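Local structure of uncharacterized protein (4Q68) at residues L88-A92 with L118-S124; S112-L118 with G152-L158. The protein probably acts as an N-acetylmuramoyl-L-alanine amidase of the NlpC/P60 family, cleaving a bond in bacterial cell-wall peptidoglycan. One frame throughout, in Å; residues are numbered along the deposited sequence. Where two conformers were deposited one is given.

Interaction 1. Residues L88-A92 with L118-S124; sequences LHYIA and LSISYMS. With NAG (2-acetamido-2-deoxy-beta-D-glucopyranose), chain B.
A buried apolar contact with one polar anchor joins Tyr-90, at the N-cap position of helix 91-100, to Ile-120 and Met-123 on the run that leads into helix 122-125. The tyrosine ring is held between the two side chains. On one face CG2 of Ile-120 sits almost over the ring centre, 3.3 Å from the centroid of Tyr-90 and 8° off its normal, a close CH-pi contact. That methyl lies anti to the backbone N of Ile-120, whereas the other branch runs on to bring CD1 within 3.9 Å of Ala-92 CB. Over the opposite face of the Tyr-90 ring lies SE of Met-123, a selenomethionine, shifted toward the rim in a Met-aromatic contact. At the phenol end, Met-123 N donates to Tyr-90 OH over 2.9 Å, with an angle of 163° at the hydrogen, and the same hydroxyl is hydrogen-bonded to Glu-147. A phenylalanine in place of Tyr-90 would probably keep the sandwich but leave the Met-123 amide and the Glu-147 carboxylate without this shared mate.

The selenomethionine chain bends at its last torsion (chi3 76°), which carries CE over one face of the His-89 ring, 3.9 Å from the centroid. At the edge of this imidazole, ND1 of His-89 donates an unusually short bond of 2.5 Å to O3 of the N-acetylglucosamine. The acetyl methyl C8 of the sugar comes to 3.6 Å from SE of Met-123, so one side chain touches both aromatic rings and the sugar.

Next to the stack, Leu-118 CD1 also reaches Ala-92 CB. Helix 137-150 borders this region, with Met-143 and Leu-150 touching Tyr-90, and strand 188-197 packs against Ile-91 through Val-188 and Met-191.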
loop_
_atom_site.group_PDB
_atom_site.type_symbol
_atom_site.label_atom_id
_atom_site.label_comp_id
_atom_site.label_asym_id
_atom_site.label_seq_id
_atom_site.Cartn_x
_atom_site.Cartn_y
_atom_site.Cartn_z
ATOM N N LEU A 88 3.128 9.288 3.838
ATOM C CA LEU A 88 2.327 9.116 2.626
ATOM C C LEU A 88 1.072 8.290 2.922
ATOM O O LEU A 88 0.926 7.133 2.530
ATOM C CB LEU A 88 3.188 8.504 1.533
ATOM C CG LEU A 88 4.301 9.435 1.071
ATOM C CD1 LEU A 88 5.448 8.659 0.428
ATOM C CD2 LEU A 88 3.769 10.483 0.112
ATOM N N HIS A 89 0.139 8.941 3.602
ATOM C CA HIS A 89 -1.089 8.297 4.060
ATOM C C HIS A 89 -1.951 7.762 2.925
ATOM O O HIS A 89 -2.542 6.696 3.055
ATOM C CB HIS A 89 -1.944 9.277 4.851
ATOM C CG HIS A 89 -1.265 9.802 6.065
ATOM N ND1 HIS A 89 -1.011 9.011 7.155
ATOM C CD2 HIS A 89 -0.748 11.020 6.339
ATOM C CE1 HIS A 89 -0.396 9.738 8.068
ATOM N NE2 HIS A 89 -0.217 10.958 7.598
ATOM N N TYR A 90 -2.062 8.523 1.844
ATOM C CA TYR A 90 -2.885 8.108 0.721
ATOM C C TYR A 90 -2.059 7.283 -0.249
ATOM O O TYR A 90 -0.973 7.702 -0.666
ATOM C CB TYR A 90 -3.492 9.310 0.019
ATOM C CG TYR A 90 -4.527 10.046 0.817
ATOM C CD1 TYR A 90 -5.735 9.445 1.147
ATOM C CD2 TYR A 90 -4.327 11.367 1.212
ATOM C CE1 TYR A 90 -6.707 10.133 1.843
ATOM C CE2 TYR A 90 -5.306 12.066 1.896
ATOM C CZ TYR A 90 -6.501 11.449 2.195
ATOM O OH TYR A 90 -7.519 12.132 2.820
ATOM N N ILE A 91 -2.578 6.127 -0.637
ATOM C CA ILE A 91 -1.800 5.232 -1.456
ATOM C C ILE A 91 -1.530 5.802 -2.848
ATOM O O ILE A 91 -0.463 5.566 -3.396
ATOM C CB ILE A 91 -2.397 3.814 -1.446
ATOM C CG1 ILE A 91 -2.444 3.285 -0.002
ATOM C CG2 ILE A 91 -1.586 2.876 -2.344
ATOM C CD1 ILE A 91 -1.133 3.417 0.789
ATOM N N ALA A 92 -2.420 6.622 -3.405
ATOM C CA ALA A 92 -2.079 7.266 -4.685
ATOM C C ALA A 92 -0.794 8.073 -4.534
ATOM O O ALA A 92 0.042 8.110 -5.431
ATOM C CB ALA A 92 -3.202 8.166 -5.173
ATOM N N LEU A 118 -9.164 10.383 -9.595
ATOM C CA LEU A 118 -9.024 10.392 -8.152
ATOM C C LEU A 118 -9.890 11.473 -7.518
ATOM O O LEU A 118 -9.979 12.601 -8.004
ATOM C CB LEU A 118 -7.568 10.606 -7.756
ATOM C CG LEU A 118 -6.603 9.480 -8.142
ATOM C CD1 LEU A 118 -5.177 9.919 -7.839
ATOM C CD2 LEU A 118 -6.934 8.182 -7.420
ATOM N N SER A 119 -10.512 11.108 -6.406
ATOM C CA SER A 119 -11.271 12.027 -5.585
ATOM C C SER A 119 -10.900 11.707 -4.137
ATOM O O SER A 119 -11.435 10.759 -3.554
ATOM C CB SER A 119 -12.761 11.845 -5.881
ATOM O OG SER A 119 -13.548 12.665 -5.055
ATOM N N ILE A 120 -9.948 12.461 -3.605
ATOM C CA ILE A 120 -9.348 12.163 -2.319
ATOM C C ILE A 120 -9.588 13.317 -1.370
ATOM O O ILE A 120 -9.222 14.450 -1.642
ATOM C CB ILE A 120 -7.846 11.829 -2.490
ATOM C CG1 ILE A 120 -7.673 10.540 -3.312
ATOM C CG2 ILE A 120 -7.180 11.695 -1.141
ATOM C CD1 ILE A 120 -6.229 10.206 -3.698
ATOM N N SER A 121 -10.225 13.001 -0.248
ATOM C CA SER A 121 -10.606 13.987 0.759
ATOM C C SER A 121 -10.974 13.392 2.119
ATOM O O SER A 121 -11.406 14.122 3.003
ATOM C CB SER A 121 -11.793 14.824 0.268
ATOM O OG SER A 121 -12.921 14.002 0.085
ATOM N N TYR A 122 -10.820 12.076 2.309
ATOM C CA TYR A 122 -11.389 11.421 3.502
ATOM C C TYR A 122 -10.837 11.983 4.807
ATOM O O TYR A 122 -11.584 12.224 5.755
ATOM C CB TYR A 122 -11.144 9.916 3.421
ATOM C CG TYR A 122 -11.850 9.129 4.474
ATOM C CD1 TYR A 122 -11.281 8.923 5.713
ATOM C CD2 TYR A 122 -13.097 8.573 4.227
ATOM C CE1 TYR A 122 -11.935 8.191 6.695
ATOM C CE2 TYR A 122 -13.766 7.843 5.205
ATOM C CZ TYR A 122 -13.179 7.663 6.436
ATOM O OH TYR A 122 -13.807 6.936 7.427
HETATM N N MSE A 123 -9.524 12.150 4.890
HETATM C CA MSE A 123 -8.910 12.509 6.160
HETATM C C MSE A 123 -9.306 13.906 6.617
HETATM O O MSE A 123 -9.710 14.085 7.764
HETATM C CB MSE A 123 -7.396 12.373 6.073
HETATM C CG MSE A 123 -6.949 10.943 5.825
HETATM SE SE MSE A 123 -5.033 10.751 5.660
HETATM C CE MSE A 123 -4.547 10.913 7.517
ATOM N N SER A 124 -9.209 14.898 5.739
ATOM C CA SER A 124 -9.611 16.244 6.140
ATOM C C SER A 124 -11.112 16.337 6.374
ATOM O O SER A 124 -11.566 17.169 7.148
ATOM C CB SER A 124 -9.182 17.305 5.143
ATOM O OG SER A 124 -9.944 17.232 3.968
HETATM C C1 NAG B . -3.102 3.830 6.169
HETATM C C2 NAG B . -3.318 5.241 6.698
HETATM C C3 NAG B . -2.002 5.878 7.137
HETATM C C4 NAG B . -1.153 4.913 7.961
HETATM C C5 NAG B . -1.094 3.523 7.337
HETATM C C6 NAG B . -0.339 2.571 8.256
HETATM C C7 NAG B . -5.259 6.489 5.858
HETATM C C8 NAG B . -5.836 7.382 4.809
HETATM N N2 NAG B . -3.994 6.086 5.715
HETATM O O1 NAG B . -4.355 3.259 5.942
HETATM O O3 NAG B . -2.314 6.983 7.947
HETATM O O4 NAG B . 0.144 5.427 8.154
HETATM O O5 NAG B . -2.405 3.047 7.119
HETATM O O6 NAG B . -0.990 2.477 9.499
HETATM O O7 NAG B . -5.980 6.173 6.799
#

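Interaction 2. Residues S112-L118 with G152-L158; sequences SPDTERL and GKEVHYL. With NA (sodium ion), chain D.
Thr-115 and His-156 lie side by side and point the same way, the CG2 methyl of Thr-115 resting 3.5 Å above the centre of the His-156 ring. ND1 of His-156 donates to Ser-112 O over 2.6 Å in the plane of the ring, an almost straight bond (174°) that should limit the ring's rotation. On the same face of the sheet, the Glu-154 chain is bent at chi2 and crosses Thr-115 at about a right angle. In one of the two Glu-154 conformers, OE1 accepts from Thr-115 OG1 on the anti side at 2.8 Å, and OE2 meets a water that also bonds Gly-152 O and, weakly, NH1 of Arg-117, whose guanidinium lies with one face over Gly-152 CA.

These side chains ride on a two-stranded antiparallel sheet of strands 115-117 and 154-156, their directions 150° apart. Glu-116 and Val-155 form its hydrogen-bonded pair, with Glu-116 N giving to Val-155 O at 2.8 Å. Leu-118 N with Lys-153 O, and Gly-152 N with Leu-118 O, extend the pairing at one end. At the other, Tyr-157 N binds Asp-114 O, while Ser-112 OG donates to Tyr-157 O from above the carbonyl plane.

On the other face, in one of its two conformers, the Glu-116 carboxylate stacks over the Tyr-157 ring, the planes 25° apart, and OE1 of Glu-116 binds a sodium ion at 2.4 Å; three waters also bind the ion, one of which donates to Thr-115 O. Farther along, CD1 of Leu-118 meets Val-155 CG1 at 3.9 Å, the two side chains crossing at about a right angle, and Val-155 also touches Arg-234 of strand 230-238.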
loop_
_atom_site.group_PDB
_atom_site.type_symbol
_atom_site.label_atom_id
_atom_site.label_comp_id
_atom_site.label_asym_id
_atom_site.label_seq_id
_atom_site.Cartn_x
_atom_site.Cartn_y
_atom_site.Cartn_z
ATOM N N SER A 112 -3.538 -1.805 -18.069
ATOM C CA SER A 112 -4.992 -1.754 -18.008
ATOM C C SER A 112 -5.519 -0.510 -18.680
ATOM O O SER A 112 -5.098 0.595 -18.338
ATOM C CB SER A 112 -5.496 -1.740 -16.576
ATOM O OG SER A 112 -6.907 -1.632 -16.608
ATOM N N PRO A 113 -6.478 -0.666 -19.612
ATOM C CA PRO A 113 -7.055 0.506 -20.273
ATOM C C PRO A 113 -8.029 1.321 -19.424
ATOM O O PRO A 113 -8.361 2.460 -19.764
ATOM C CB PRO A 113 -7.791 -0.111 -21.464
ATOM C CG PRO A 113 -8.181 -1.471 -21.003
ATOM C CD PRO A 113 -7.003 -1.924 -20.186
ATOM N N ASP A 114 -8.514 0.731 -18.348
ATOM C CA ASP A 114 -9.498 1.381 -17.512
ATOM C C ASP A 114 -8.843 2.394 -16.615
ATOM O O ASP A 114 -7.751 2.169 -16.092
ATOM C CB ASP A 114 -10.242 0.334 -16.699
ATOM C CG ASP A 114 -11.140 -0.510 -17.567
ATOM O OD1 ASP A 114 -12.063 0.064 -18.161
ATOM O OD2 ASP A 114 -10.934 -1.727 -17.673
ATOM N N THR A 115 -9.533 3.514 -16.415
ATOM C CA THR A 115 -9.013 4.551 -15.568
ATOM C C THR A 115 -10.067 5.099 -14.630
ATOM O O THR A 115 -11.270 4.969 -14.859
ATOM C CB THR A 115 -8.350 5.713 -16.348
ATOM O OG1 THR A 115 -9.353 6.464 -17.018
ATOM C CG2 THR A 115 -7.351 5.226 -17.350
ATOM N N GLU A 116 -9.621 5.654 -13.514
ATOM C CA GLU A 116 -10.528 6.345 -12.613
ATOM C C GLU A 116 -9.895 7.670 -12.199
ATOM O O GLU A 116 -8.685 7.767 -12.000
ATOM C CB GLU A 116 -10.945 5.468 -11.405
ATOM C CG GLU A 116 -9.832 5.061 -10.448
ATOM C CD GLU A 116 -10.325 4.381 -9.175
ATOM O OE1 GLU A 116 -11.503 3.975 -9.112
ATOM O OE2 GLU A 116 -9.517 4.256 -8.232
ATOM N N ARG A 117 -10.745 8.689 -12.092
ATOM C CA ARG A 117 -10.359 10.040 -11.704
ATOM C C ARG A 117 -10.319 10.083 -10.172
ATOM O O ARG A 117 -11.322 9.843 -9.522
ATOM C CB ARG A 117 -11.364 11.063 -12.231
ATOM C CG ARG A 117 -11.002 12.510 -11.909
ATOM C CD ARG A 117 -12.128 13.393 -12.337
ATOM N NE ARG A 117 -11.992 14.792 -11.936
ATOM C CZ ARG A 117 -11.478 15.746 -12.701
ATOM N NH1 ARG A 117 -10.940 15.449 -13.882
ATOM N NH2 ARG A 117 -11.471 17.009 -12.270
ATOM N N LEU A 118 -9.164 10.383 -9.595
ATOM C CA LEU A 118 -9.024 10.392 -8.152
ATOM C C LEU A 118 -9.890 11.473 -7.518
ATOM O O LEU A 118 -9.979 12.601 -8.004
ATOM C CB LEU A 118 -7.568 10.606 -7.756
ATOM C CG LEU A 118 -6.603 9.480 -8.142
ATOM C CD1 LEU A 118 -5.177 9.919 -7.839
ATOM C CD2 LEU A 118 -6.934 8.182 -7.420
ATOM N N GLY A 152 -8.398 14.750 -9.026
ATOM C CA GLY A 152 -8.583 15.178 -10.403
ATOM C C GLY A 152 -7.675 14.483 -11.391
ATOM O O GLY A 152 -7.894 14.576 -12.582
ATOM N N LYS A 153 -6.677 13.757 -10.923
ATOM C CA LYS A 153 -5.752 13.052 -11.799
ATOM C C LYS A 153 -6.354 11.691 -12.165
ATOM O O LYS A 153 -7.014 11.063 -11.350
ATOM C CB LYS A 153 -4.389 12.893 -11.111
ATOM C CG LYS A 153 -3.832 14.182 -10.466
ATOM C CD LYS A 153 -3.776 15.347 -11.445
ATOM C CE LYS A 153 -3.101 16.553 -10.816
ATOM N NZ LYS A 153 -1.882 16.147 -10.074
ATOM N N GLU A 154 -6.122 11.247 -13.400
ATOM C CA GLU A 154 -6.548 9.904 -13.845
ATOM C C GLU A 154 -5.447 8.920 -13.523
ATOM O O GLU A 154 -4.263 9.179 -13.777
ATOM C CB GLU A 154 -6.830 9.777 -15.356
ATOM C CG GLU A 154 -8.080 10.442 -15.916
ATOM C CD GLU A 154 -9.430 9.927 -15.415
ATOM O OE1 GLU A 154 -9.717 8.707 -15.399
ATOM O OE2 GLU A 154 -10.236 10.797 -15.089
ATOM N N VAL A 155 -5.843 7.786 -12.990
ATOM C CA VAL A 155 -4.937 6.672 -12.797
ATOM C C VAL A 155 -5.569 5.454 -13.436
ATOM O O VAL A 155 -6.793 5.367 -13.581
ATOM C CB VAL A 155 -4.646 6.399 -11.298
ATOM C CG1 VAL A 155 -3.968 7.595 -10.662
ATOM C CG2 VAL A 155 -5.902 6.046 -10.522
ATOM N N HIS A 156 -4.742 4.499 -13.811
ATOM C CA HIS A 156 -5.232 3.255 -14.362
ATOM C C HIS A 156 -5.481 2.248 -13.266
ATOM O O HIS A 156 -4.758 2.203 -12.272
ATOM C CB HIS A 156 -4.233 2.699 -15.354
ATOM C CG HIS A 156 -4.080 3.542 -16.575
ATOM N ND1 HIS A 156 -4.382 3.070 -17.826
ATOM C CD2 HIS A 156 -3.655 4.816 -16.748
ATOM C CE1 HIS A 156 -4.166 4.018 -18.720
ATOM N NE2 HIS A 156 -3.733 5.093 -18.092
ATOM N N TYR A 157 -6.500 1.422 -13.448
ATOM C CA TYR A 157 -6.783 0.361 -12.490
ATOM C C TYR A 157 -7.428 -0.783 -13.242
ATOM O O TYR A 157 -7.875 -0.618 -14.381
ATOM C CB TYR A 157 -7.688 0.851 -11.334
ATOM C CG TYR A 157 -9.156 0.988 -11.692
ATOM C CD1 TYR A 157 -9.583 1.902 -12.641
ATOM C CD2 TYR A 157 -10.102 0.175 -11.112
ATOM C CE1 TYR A 157 -10.913 1.989 -13.006
ATOM C CE2 TYR A 157 -11.441 0.268 -11.470
ATOM C CZ TYR A 157 -11.838 1.177 -12.420
ATOM O OH TYR A 157 -13.159 1.268 -12.805
ATOM N N LEU A 158 -7.482 -1.946 -12.601
ATOM C CA LEU A 158 -8.132 -3.116 -13.160
ATOM C C LEU A 158 -9.447 -3.311 -12.411
ATOM O O LEU A 158 -9.431 -3.622 -11.215
ATOM C CB LEU A 158 -7.242 -4.349 -12.968
ATOM C CG LEU A 158 -7.793 -5.633 -13.591
ATOM C CD1 LEU A 158 -7.804 -5.575 -15.118
ATOM C CD2 LEU A 158 -6.987 -6.823 -13.113
HETATM NA NA NA D . -13.516 3.712 -10.349
HETATM O O HOH W 1 -13.739 3.042 -15.013
HETATM O O HOH W 2 -13.664 5.026 -12.720
HETATM O O HOH W 3 -9.283 13.296 -14.662
HETATM O O HOH W 4 -15.724 2.143 -10.223
HETATM O O HOH W 5 -14.431 5.960 -9.073
HETATM O O HOH W 6 -11.012 2.770 -9.110
#

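Overall arrangement
The centres of interactions 1 and 2 are 15 Å apart, and Leu-118 belongs to both: strand 115-117 ends just before it, and the run to helix 122-125 begins there. Along the chain the order is 88-92, 112-118, 118-124 and 152-158, so the two contacts alternate. Interaction 1 is the more buried and lies beside the bound sugar, whereas interaction 2 lies farther out, about 17 Å from the centre of the chain, as a small sheet of its own. Helix 137-150 comes between 118-124 and 152-158, and strand 158-159 then joins the main antiparallel sheet. The segment 112-124 thus links the small sheet to the packing at the starts of helices 91-100 and 122-125.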